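Local coordinates for chain length determinant protein (Shigella flexneri, PDB 4ZM5) that probably sets the length of the O-antigen polysaccharide chains of lipopolysaccharide, as a membrane protein of the polysaccharide chain-length regulator family, at residues E141-D144 / L145-Q149; Q151-L154 / Q155-N158; E171-T174 / Q175-F179; S183-L186 / E187-K191. The protein carries 1 engineered substitution. All blocks are in the same frame, centred on the assembly; numbering follows the deposited sequence.

Contact 1: E141-D144 / L145-Q149; sequences EQKD and LRIRQ
R148 lies back over D144, one turn earlier in the α-helix 91-159. Its CB and CG pass beside the carbonyl oxygen of D144, CG coming within 3.6 Å of D144 O. That same oxygen accepts the backbone bond from R148 N at 3.1 Å. The chain then bends at chi3 (-48°), which turns the guanidinium back along the helix instead of outward. One guanidinium face lies above D144 O and L145 CA, with both offset toward the rim, while R148 NH1 reaches D144 CB at 3.8 Å. The carboxylate turns elsewhere: D144 OD2 stays 5.1 Å from R148 NH1, so any attraction between the opposite charges is probably weak. An arginine suits this exposed position because its aliphatic part can cover the backbone while its charged end can stay near solvent; it also packs on P197 of the second subunit. K143 sends NZ to R196 O of its own chain, and E141 forms a salt bridge with R208 of the second subunit. R146, whose NE pairs with D176 of the third subunit, gives its NH1 to Q149 OE1 at 2.9 Å; the oxygen lies in the guanidinium plane, but NH1 stands 49° out of the amide carbonyl plane.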
loop_
_atom_site.group_PDB
_atom_site.type_symbol
_atom_site.label_atom_id
_atom_site.label_comp_id
_atom_site.label_asym_id
_atom_site.label_seq_id
_atom_site.Cartn_x
_atom_site.Cartn_y
_atom_site.Cartn_z
ATOM N N GLU B 141 23.597 -17.852 -3.696
ATOM C CA GLU B 141 24.102 -18.175 -5.029
ATOM C C GLU B 141 25.327 -17.305 -5.371
ATOM O O GLU B 141 26.299 -17.795 -5.954
ATOM C CB GLU B 141 22.982 -18.051 -6.073
ATOM C CG GLU B 141 22.031 -19.239 -6.010
ATOM C CD GLU B 141 20.717 -19.171 -6.757
ATOM O OE1 GLU B 141 20.240 -18.049 -7.036
ATOM O OE2 GLU B 141 20.131 -20.250 -7.007
ATOM N N GLN B 142 25.319 -16.058 -4.916
ATOM C CA GLN B 142 26.433 -15.124 -5.088
ATOM C C GLN B 142 27.631 -15.577 -4.230
ATOM O O GLN B 142 28.763 -15.585 -4.712
ATOM C CB GLN B 142 25.991 -13.695 -4.721
ATOM C CG GLN B 142 25.136 -13.024 -5.791
ATOM C CD GLN B 142 24.513 -11.720 -5.348
ATOM O OE1 GLN B 142 24.504 -11.357 -4.166
ATOM N NE2 GLN B 142 23.952 -10.985 -6.289
ATOM N N LYS B 143 27.372 -15.999 -2.974
ATOM C CA LYS B 143 28.408 -16.543 -2.085
ATOM C C LYS B 143 28.984 -17.827 -2.691
ATOM O O LYS B 143 30.206 -17.976 -2.735
ATOM C CB LYS B 143 27.843 -16.816 -0.682
ATOM C CG LYS B 143 28.838 -17.454 0.288
ATOM C CD LYS B 143 28.180 -17.826 1.588
ATOM C CE LYS B 143 29.068 -18.574 2.527
ATOM N NZ LYS B 143 28.500 -18.569 3.901
ATOM N N ASP B 144 28.109 -18.739 -3.163
ATOM C CA ASP B 144 28.489 -20.006 -3.789
ATOM C C ASP B 144 29.375 -19.796 -4.995
ATOM O O ASP B 144 30.356 -20.524 -5.123
ATOM C CB ASP B 144 27.259 -20.839 -4.177
ATOM C CG ASP B 144 26.571 -21.485 -2.992
ATOM O OD1 ASP B 144 27.079 -21.331 -1.842
ATOM O OD2 ASP B 144 25.527 -22.142 -3.203
ATOM N N LEU B 145 29.066 -18.800 -5.859
ATOM C CA LEU B 145 29.894 -18.471 -7.030
ATOM C C LEU B 145 31.305 -18.074 -6.579
ATOM O O LEU B 145 32.272 -18.654 -7.073
ATOM C CB LEU B 145 29.242 -17.364 -7.869
ATOM C CG LEU B 145 30.097 -16.712 -8.956
ATOM C CD1 LEU B 145 30.398 -17.681 -10.089
ATOM C CD2 LEU B 145 29.445 -15.474 -9.484
ATOM N N ARG B 146 31.410 -17.181 -5.583
ATOM C CA ARG B 146 32.680 -16.711 -5.045
ATOM C C ARG B 146 33.509 -17.856 -4.482
ATOM O O ARG B 146 34.701 -17.897 -4.775
ATOM C CB ARG B 146 32.489 -15.600 -4.004
ATOM C CG ARG B 146 33.768 -14.779 -3.716
ATOM C CD ARG B 146 34.600 -14.529 -4.973
ATOM N NE ARG B 146 35.487 -13.383 -4.847
ATOM C CZ ARG B 146 35.974 -12.697 -5.874
ATOM N NH1 ARG B 146 35.677 -13.049 -7.118
ATOM N NH2 ARG B 146 36.757 -11.647 -5.666
ATOM N N ILE B 147 32.890 -18.816 -3.745
ATOM C CA ILE B 147 33.609 -19.982 -3.212
ATOM C C ILE B 147 34.145 -20.847 -4.372
ATOM O O ILE B 147 35.312 -21.233 -4.310
ATOM C CB ILE B 147 32.796 -20.814 -2.183
ATOM C CG1 ILE B 147 32.288 -19.939 -0.993
ATOM C CG2 ILE B 147 33.594 -22.054 -1.676
ATOM C CD1 ILE B 147 33.388 -19.127 -0.144
ATOM N N ARG B 148 33.338 -21.087 -5.446
ATOM C CA ARG B 148 33.779 -21.836 -6.627
ATOM C C ARG B 148 34.991 -21.146 -7.276
ATOM O O ARG B 148 35.981 -21.818 -7.594
ATOM C CB ARG B 148 32.625 -21.994 -7.642
ATOM C CG ARG B 148 31.653 -23.117 -7.281
ATOM C CD ARG B 148 30.658 -23.472 -8.391
ATOM N NE ARG B 148 29.977 -22.317 -9.004
ATOM C CZ ARG B 148 28.821 -21.803 -8.586
ATOM N NH1 ARG B 148 28.192 -22.323 -7.536
ATOM N NH2 ARG B 148 28.295 -20.754 -9.200
ATOM N N GLN B 149 34.933 -19.795 -7.401
ATOM C CA GLN B 149 36.016 -18.965 -7.955
ATOM C C GLN B 149 37.300 -19.085 -7.127
ATOM O O GLN B 149 38.371 -19.205 -7.711
ATOM C CB GLN B 149 35.582 -17.489 -8.044
ATOM C CG GLN B 149 34.451 -17.283 -9.041
ATOM C CD GLN B 149 34.057 -15.828 -9.222
ATOM O OE1 GLN B 149 33.880 -15.075 -8.280
ATOM N NE2 GLN B 149 33.878 -15.407 -10.457
#

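Contact 2: Q151-L154 / Q155-N158; sequences QEAL and QYAN
Y156 turns the face of its ring to the backbone of E152, one turn earlier, and the carbonyl oxygen E152 O sits over the ring centre, 3.3 Å above the plane. A153 N lies above the same face, nearer the rim. With CG anti to its own carbonyl carbon (chi1 -40°), the Y156 ring folds back along the preceding turn, its OH 3.8 Å from E152 CB. Beside it, E152 and Q155 run side by side and point the same way, with the carboxylate and amide planes nearly perpendicular, 83° apart. E152 bends at chi2, and its OE1 takes a hydrogen bond from a water at 2.7 Å and another bond with T195 of the second subunit; this gives a buried acid polar company. On another flank L154 and N158 slant across each other, L154 CG lying 4.0 Å from N158 ND2. A leucine fits there because L154 also packs on S183, E187 and I190 of helix 183-191. The small A153 lets L178 of the following loop come close, and A157 does the same for S183; A157 N binds A153 O at 2.9 Å. Bonds from Q155 N and Y156 N to E152 O are weak. Side chains spaced three and four apart in this way are typical of an α-helix, here near the C-terminal end of helix 91-159.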
loop_
_atom_site.group_PDB
_atom_site.type_symbol
_atom_site.label_atom_id
_atom_site.label_comp_id
_atom_site.label_asym_id
_atom_site.label_seq_id
_atom_site.Cartn_x
_atom_site.Cartn_y
_atom_site.Cartn_z
ATOM N N GLN B 151 37.944 -21.706 -5.140
ATOM C CA GLN B 151 38.372 -23.101 -5.331
ATOM C C GLN B 151 39.197 -23.260 -6.611
ATOM O O GLN B 151 40.188 -23.996 -6.620
ATOM C CB GLN B 151 37.164 -24.064 -5.354
ATOM C CG GLN B 151 36.691 -24.478 -3.968
ATOM C CD GLN B 151 35.392 -25.255 -3.945
ATOM O OE1 GLN B 151 34.456 -25.011 -4.720
ATOM N NE2 GLN B 151 35.280 -26.164 -2.988
ATOM N N GLU B 152 38.794 -22.563 -7.674
ATOM C CA GLU B 152 39.493 -22.597 -8.954
ATOM C C GLU B 152 40.846 -21.906 -8.855
ATOM O O GLU B 152 41.836 -22.458 -9.331
ATOM C CB GLU B 152 38.645 -21.971 -10.071
ATOM C CG GLU B 152 37.506 -22.869 -10.507
ATOM C CD GLU B 152 37.853 -24.319 -10.798
ATOM O OE1 GLU B 152 38.646 -24.571 -11.736
ATOM O OE2 GLU B 152 37.309 -25.205 -10.098
ATOM N N ALA B 153 40.888 -20.747 -8.187
ATOM C CA ALA B 153 42.086 -19.944 -7.968
ATOM C C ALA B 153 43.117 -20.684 -7.124
ATOM O O ALA B 153 44.322 -20.509 -7.315
ATOM C CB ALA B 153 41.714 -18.628 -7.304
ATOM N N LEU B 154 42.651 -21.533 -6.207
ATOM C CA LEU B 154 43.529 -22.333 -5.356
ATOM C C LEU B 154 44.282 -23.354 -6.207
ATOM O O LEU B 154 45.447 -23.630 -5.924
ATOM C CB LEU B 154 42.721 -23.011 -4.235
ATOM C CG LEU B 154 43.459 -24.004 -3.312
ATOM C CD1 LEU B 154 44.571 -23.328 -2.539
ATOM C CD2 LEU B 154 42.519 -24.607 -2.359
ATOM N N GLN B 155 43.640 -23.875 -7.279
ATOM C CA GLN B 155 44.313 -24.815 -8.195
ATOM C C GLN B 155 45.449 -24.082 -8.942
ATOM O O GLN B 155 46.538 -24.643 -9.077
ATOM C CB GLN B 155 43.325 -25.435 -9.196
ATOM C CG GLN B 155 42.219 -26.280 -8.567
ATOM C CD GLN B 155 41.172 -26.732 -9.583
ATOM O OE1 GLN B 155 40.657 -25.946 -10.388
ATOM N NE2 GLN B 155 40.803 -28.006 -9.542
ATOM N N TYR B 156 45.208 -22.793 -9.364
ATOM C CA TYR B 156 46.208 -21.971 -10.061
ATOM C C TYR B 156 47.379 -21.614 -9.125
ATOM O O TYR B 156 48.544 -21.629 -9.554
ATOM C CB TYR B 156 45.614 -20.665 -10.663
ATOM C CG TYR B 156 44.249 -20.732 -11.315
ATOM C CD1 TYR B 156 43.833 -21.870 -12.006
ATOM C CD2 TYR B 156 43.415 -19.614 -11.341
ATOM C CE1 TYR B 156 42.585 -21.928 -12.619
ATOM C CE2 TYR B 156 42.168 -19.657 -11.961
ATOM C CZ TYR B 156 41.759 -20.816 -12.601
ATOM O OH TYR B 156 40.538 -20.852 -13.219
ATOM N N ALA B 157 47.055 -21.248 -7.854
ATOM C CA ALA B 157 48.041 -20.874 -6.832
ATOM C C ALA B 157 48.966 -22.047 -6.522
ATOM O O ALA B 157 50.166 -21.845 -6.362
ATOM C CB ALA B 157 47.341 -20.409 -5.564
ATOM N N ASN B 158 48.415 -23.274 -6.484
ATOM C CA ASN B 158 49.197 -24.484 -6.237
ATOM C C ASN B 158 50.088 -24.829 -7.426
ATOM O O ASN B 158 51.202 -25.278 -7.208
ATOM C CB ASN B 158 48.284 -25.672 -5.912
ATOM C CG ASN B 158 47.664 -25.642 -4.536
ATOM O OD1 ASN B 158 48.188 -25.052 -3.577
ATOM N ND2 ASN B 158 46.566 -26.350 -4.389
HETATM O O HOH W 1 39.229 -22.840 -13.693
#

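Contact 3: E171-T174 / Q175-F179; sequences EDVT and QDTLF
T174 and T177 meet through matching torsions: each holds OG1 between its own backbone N and carbonyl carbon, at chi1 70° in T174 and 53° in T177, which swings the two hydroxyl groups together across the open end of a turn. The backbone from T174 to T177 is a type I β-turn, closed by T177 N to T174 O at 3.1 Å, in the loop between helices 91-159 and 183-191. T177 OG1 answers by accepting T174 N at 2.9 Å, almost perfectly straight at 176°. Threonine suits both ends because its short side chain can return a hydroxyl to nearby backbone, strongly at T177 and weakly at T174. T174 OG1 also takes a weak bond from D176 N, the pattern of an ST turn, and T174 O takes a second, weak bond from L178 N. The buried T177 hydroxyl is further tied to a water, 2.7 Å from T177 OG1, which reaches D172 O weakly.

V173 and L178, the residues on either side of the turn in sequence, make its apolar contact and cross at about a right angle. Around the turn, Q175 bends at chi2 and gives NE2 to Q149 O of helix 91-159, while D176 makes salt bridges with R196 and R146 of the second subunit. Q175 thus holds the turn to its own long helix and D176 ties it to the second subunit; L178 packs on A153 of helix 91-159, whereas V173 also meets D176 of the third subunit. Their two methyl groups touch, V173 CG2 to L178 CD2 at 3.5 Å.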
loop_
_atom_site.group_PDB
_atom_site.type_symbol
_atom_site.label_atom_id
_atom_site.label_comp_id
_atom_site.label_asym_id
_atom_site.label_seq_id
_atom_site.Cartn_x
_atom_site.Cartn_y
_atom_site.Cartn_z
ATOM N N GLU B 171 42.528 -3.197 -5.087
ATOM C CA GLU B 171 41.149 -2.712 -4.961
ATOM C C GLU B 171 40.201 -3.916 -4.741
ATOM O O GLU B 171 39.556 -4.037 -3.688
ATOM C CB GLU B 171 40.727 -1.914 -6.216
ATOM C CG GLU B 171 41.236 -0.484 -6.254
ATOM C CD GLU B 171 40.323 0.490 -6.973
ATOM O OE1 GLU B 171 40.255 0.438 -8.224
ATOM O OE2 GLU B 171 39.675 1.312 -6.283
ATOM N N ASP B 172 40.178 -4.825 -5.729
ATOM C CA ASP B 172 39.357 -6.028 -5.739
ATOM C C ASP B 172 40.046 -7.156 -6.520
ATOM O O ASP B 172 40.878 -6.907 -7.401
ATOM C CB ASP B 172 37.971 -5.729 -6.350
ATOM C CG ASP B 172 38.016 -5.326 -7.814
ATOM O OD1 ASP B 172 37.779 -6.203 -8.681
ATOM O OD2 ASP B 172 38.308 -4.140 -8.094
ATOM N N VAL B 173 39.690 -8.389 -6.207
ATOM C CA VAL B 173 40.236 -9.511 -6.942
ATOM C C VAL B 173 39.132 -10.105 -7.822
ATOM O O VAL B 173 37.940 -10.047 -7.511
ATOM C CB VAL B 173 40.941 -10.567 -6.060
ATOM C CG1 VAL B 173 42.358 -10.124 -5.716
ATOM C CG2 VAL B 173 40.143 -10.863 -4.794
ATOM N N THR B 174 39.548 -10.579 -8.974
ATOM C CA THR B 174 38.730 -11.219 -9.999
ATOM C C THR B 174 39.098 -12.676 -10.032
ATOM O O THR B 174 40.050 -13.079 -9.354
ATOM C CB THR B 174 38.998 -10.576 -11.370
ATOM O OG1 THR B 174 40.333 -10.934 -11.815
ATOM C CG2 THR B 174 38.747 -9.061 -11.378
ATOM N N GLN B 175 38.423 -13.451 -10.882
ATOM C CA GLN B 175 38.709 -14.853 -11.070
ATOM C C GLN B 175 40.182 -15.071 -11.441
ATOM O O GLN B 175 40.812 -16.020 -10.946
ATOM C CB GLN B 175 37.786 -15.450 -12.139
ATOM C CG GLN B 175 38.089 -16.894 -12.502
ATOM C CD GLN B 175 37.822 -17.885 -11.399
ATOM O OE1 GLN B 175 36.781 -18.524 -11.384
ATOM N NE2 GLN B 175 38.770 -18.062 -10.471
ATOM N N ASP B 176 40.733 -14.158 -12.271
ATOM C CA ASP B 176 42.108 -14.233 -12.749
ATOM C C ASP B 176 43.138 -13.701 -11.746
ATOM O O ASP B 176 44.292 -14.095 -11.839
ATOM C CB ASP B 176 42.233 -13.470 -14.081
ATOM C CG ASP B 176 41.250 -13.926 -15.150
ATOM O OD1 ASP B 176 41.154 -15.143 -15.384
ATOM O OD2 ASP B 176 40.558 -13.069 -15.722
ATOM N N THR B 177 42.755 -12.825 -10.795
ATOM C CA THR B 177 43.741 -12.259 -9.879
ATOM C C THR B 177 43.637 -12.829 -8.453
ATOM O O THR B 177 44.519 -12.515 -7.644
ATOM C CB THR B 177 43.700 -10.705 -9.885
ATOM O OG1 THR B 177 42.374 -10.230 -9.642
ATOM C CG2 THR B 177 44.202 -10.125 -11.188
ATOM N N LEU B 178 42.664 -13.724 -8.168
ATOM C CA LEU B 178 42.474 -14.319 -6.847
ATOM C C LEU B 178 43.647 -15.170 -6.397
ATOM O O LEU B 178 43.965 -15.149 -5.207
ATOM C CB LEU B 178 41.203 -15.175 -6.795
ATOM C CG LEU B 178 39.902 -14.539 -6.337
ATOM C CD1 LEU B 178 38.725 -15.405 -6.788
ATOM C CD2 LEU B 178 39.858 -14.381 -4.818
ATOM N N PHE B 179 44.285 -15.920 -7.310
ATOM C CA PHE B 179 45.400 -16.819 -6.965
ATOM C C PHE B 179 46.581 -16.023 -6.372
ATOM O O PHE B 179 47.405 -16.585 -5.645
ATOM C CB PHE B 179 45.834 -17.655 -8.189
ATOM C CG PHE B 179 46.887 -17.022 -9.063
ATOM C CD1 PHE B 179 46.534 -16.126 -10.067
ATOM C CD2 PHE B 179 48.236 -17.294 -8.862
ATOM C CE1 PHE B 179 47.510 -15.520 -10.861
ATOM C CE2 PHE B 179 49.213 -16.681 -9.650
ATOM C CZ PHE B 179 48.843 -15.803 -10.651
HETATM O O HOH W 2 42.158 -7.684 -10.376
#

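Contact 4: S183-L186 / E187-K191; sequences SEAL and ESMIK
S183 O is held by E187 N at 2.9 Å and is also lined by the methylenes of the same glutamate, E187 CB at 3.3 Å from S183 O and CG close behind, then the carboxyl carbon CD. The side chain leaves CG anti to its own carbonyl carbon (chi1 -88°) and extends back along the previous turn. Its carboxylate thereby arrives near the serine hydroxyl, and one water joins the two, 2.7 Å from S183 OG and donating to E187 OE2 at 3.1 Å. A serine suits this early position in the helix, being small enough to fit against L154 and N158 of helix 91-159 while still offering a polar tip.

On another side M189, also extended, runs back over A185, with M189 CG 3.2 Å from A185 O. Its terminal methyl reaches the alanine, M189 CE to A185 CB being 4.4 Å, and its sulfur lies at a similar distance from L186 CD2. The flexible, unbranched methionine can follow this surface, and its small alanine partner also packs on F179 of the third subunit. I190 turns its end back as well, I190 CD1 resting 3.4 Å from L186 O. S188 OG binds Q159 of the third subunit. Bonds from the N-H groups of E187 to K191 to the carbonyls four residues earlier make this a short amphipathic α-helix, packed between helix 91-159 and a neighbouring subunit.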
loop_
_atom_site.group_PDB
_atom_site.type_symbol
_atom_site.label_atom_id
_atom_site.label_comp_id
_atom_site.label_asym_id
_atom_site.label_seq_id
_atom_site.Cartn_x
_atom_site.Cartn_y
_atom_site.Cartn_z
ATOM N N SER B 183 47.969 -19.621 -1.986
ATOM C CA SER B 183 47.244 -20.849 -1.636
ATOM C C SER B 183 46.863 -20.919 -0.148
ATOM O O SER B 183 45.797 -21.445 0.170
ATOM C CB SER B 183 48.039 -22.088 -2.029
ATOM O OG SER B 183 49.297 -22.126 -1.376
ATOM N N GLU B 184 47.693 -20.357 0.745
ATOM C CA GLU B 184 47.454 -20.337 2.194
ATOM C C GLU B 184 46.167 -19.580 2.569
ATOM O O GLU B 184 45.350 -20.113 3.324
ATOM C CB GLU B 184 48.644 -19.714 2.925
ATOM C CG GLU B 184 49.554 -20.704 3.618
ATOM C CD GLU B 184 50.829 -20.037 4.101
ATOM O OE1 GLU B 184 50.889 -19.580 5.267
ATOM O OE2 GLU B 184 51.742 -19.887 3.262
ATOM N N ALA B 185 45.981 -18.351 2.033
ATOM C CA ALA B 185 44.786 -17.538 2.276
ATOM C C ALA B 185 43.572 -18.110 1.561
ATOM O O ALA B 185 42.453 -18.029 2.074
ATOM C CB ALA B 185 45.023 -16.111 1.821
ATOM N N LEU B 186 43.779 -18.666 0.373
ATOM C CA LEU B 186 42.688 -19.245 -0.395
ATOM C C LEU B 186 42.126 -20.482 0.301
ATOM O O LEU B 186 40.903 -20.617 0.368
ATOM C CB LEU B 186 43.139 -19.570 -1.819
ATOM C CG LEU B 186 43.483 -18.356 -2.717
ATOM C CD1 LEU B 186 44.149 -18.811 -4.003
ATOM C CD2 LEU B 186 42.249 -17.470 -2.991
ATOM N N GLU B 187 43.012 -21.351 0.875
ATOM C CA GLU B 187 42.605 -22.542 1.629
ATOM C C GLU B 187 41.768 -22.130 2.832
ATOM O O GLU B 187 40.716 -22.725 3.077
ATOM C CB GLU B 187 43.816 -23.355 2.078
ATOM C CG GLU B 187 44.272 -24.365 1.046
ATOM C CD GLU B 187 45.707 -24.843 1.175
ATOM O OE1 GLU B 187 46.273 -24.788 2.294
ATOM O OE2 GLU B 187 46.264 -25.286 0.143
ATOM N N SER B 188 42.220 -21.076 3.546
ATOM C CA SER B 188 41.552 -20.503 4.713
ATOM C C SER B 188 40.146 -20.028 4.345
ATOM O O SER B 188 39.211 -20.296 5.096
ATOM C CB SER B 188 42.376 -19.356 5.292
ATOM O OG SER B 188 41.891 -18.981 6.570
ATOM N N MET B 189 39.991 -19.384 3.166
ATOM C CA MET B 189 38.704 -18.885 2.681
ATOM C C MET B 189 37.730 -20.049 2.426
ATOM O O MET B 189 36.545 -19.929 2.734
ATOM C CB MET B 189 38.884 -18.024 1.424
ATOM C CG MET B 189 39.573 -16.718 1.706
ATOM S SD MET B 189 39.808 -15.693 0.238
ATOM C CE MET B 189 41.062 -14.511 0.865
ATOM N N ILE B 190 38.239 -21.178 1.913
ATOM C CA ILE B 190 37.467 -22.395 1.642
ATOM C C ILE B 190 37.127 -23.109 2.964
ATOM O O ILE B 190 35.971 -23.489 3.157
ATOM C CB ILE B 190 38.224 -23.323 0.652
ATOM C CG1 ILE B 190 38.179 -22.728 -0.762
ATOM C CG2 ILE B 190 37.670 -24.746 0.645
ATOM C CD1 ILE B 190 39.349 -22.958 -1.566
ATOM N N LYS B 191 38.146 -23.352 3.844
ATOM C CA LYS B 191 37.953 -24.019 5.150
ATOM C C LYS B 191 36.899 -23.277 5.993
ATOM O O LYS B 191 36.211 -23.911 6.806
ATOM C CB LYS B 191 39.268 -24.125 5.954
ATOM C CG LYS B 191 40.320 -25.069 5.392
ATOM C CD LYS B 191 41.670 -24.860 6.118
ATOM C CE LYS B 191 42.894 -25.253 5.307
ATOM N NZ LYS B 191 43.181 -26.708 5.376
HETATM O O HOH W 3 49.086 -23.978 0.577
#

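How the contacts relate
Along the chain the four contacts follow one another in numerical order, all far from the centre of the chain and on the same side of it. Contacts 1 and 2, with centres about 14 Å apart, are successive parts of helix 91-159; contact 3 lies in the loop that follows, and contact 4 makes up helix 183-191, which runs back antiparallel to the long helix. Contacts 2 and 4 are the closest pair, about 10 Å between centres. Contact 3 touches all the others: R146 and Q149 bond to it, and A153 and L186 pack on it. Together they build the distal tip, where neighbouring subunits meet.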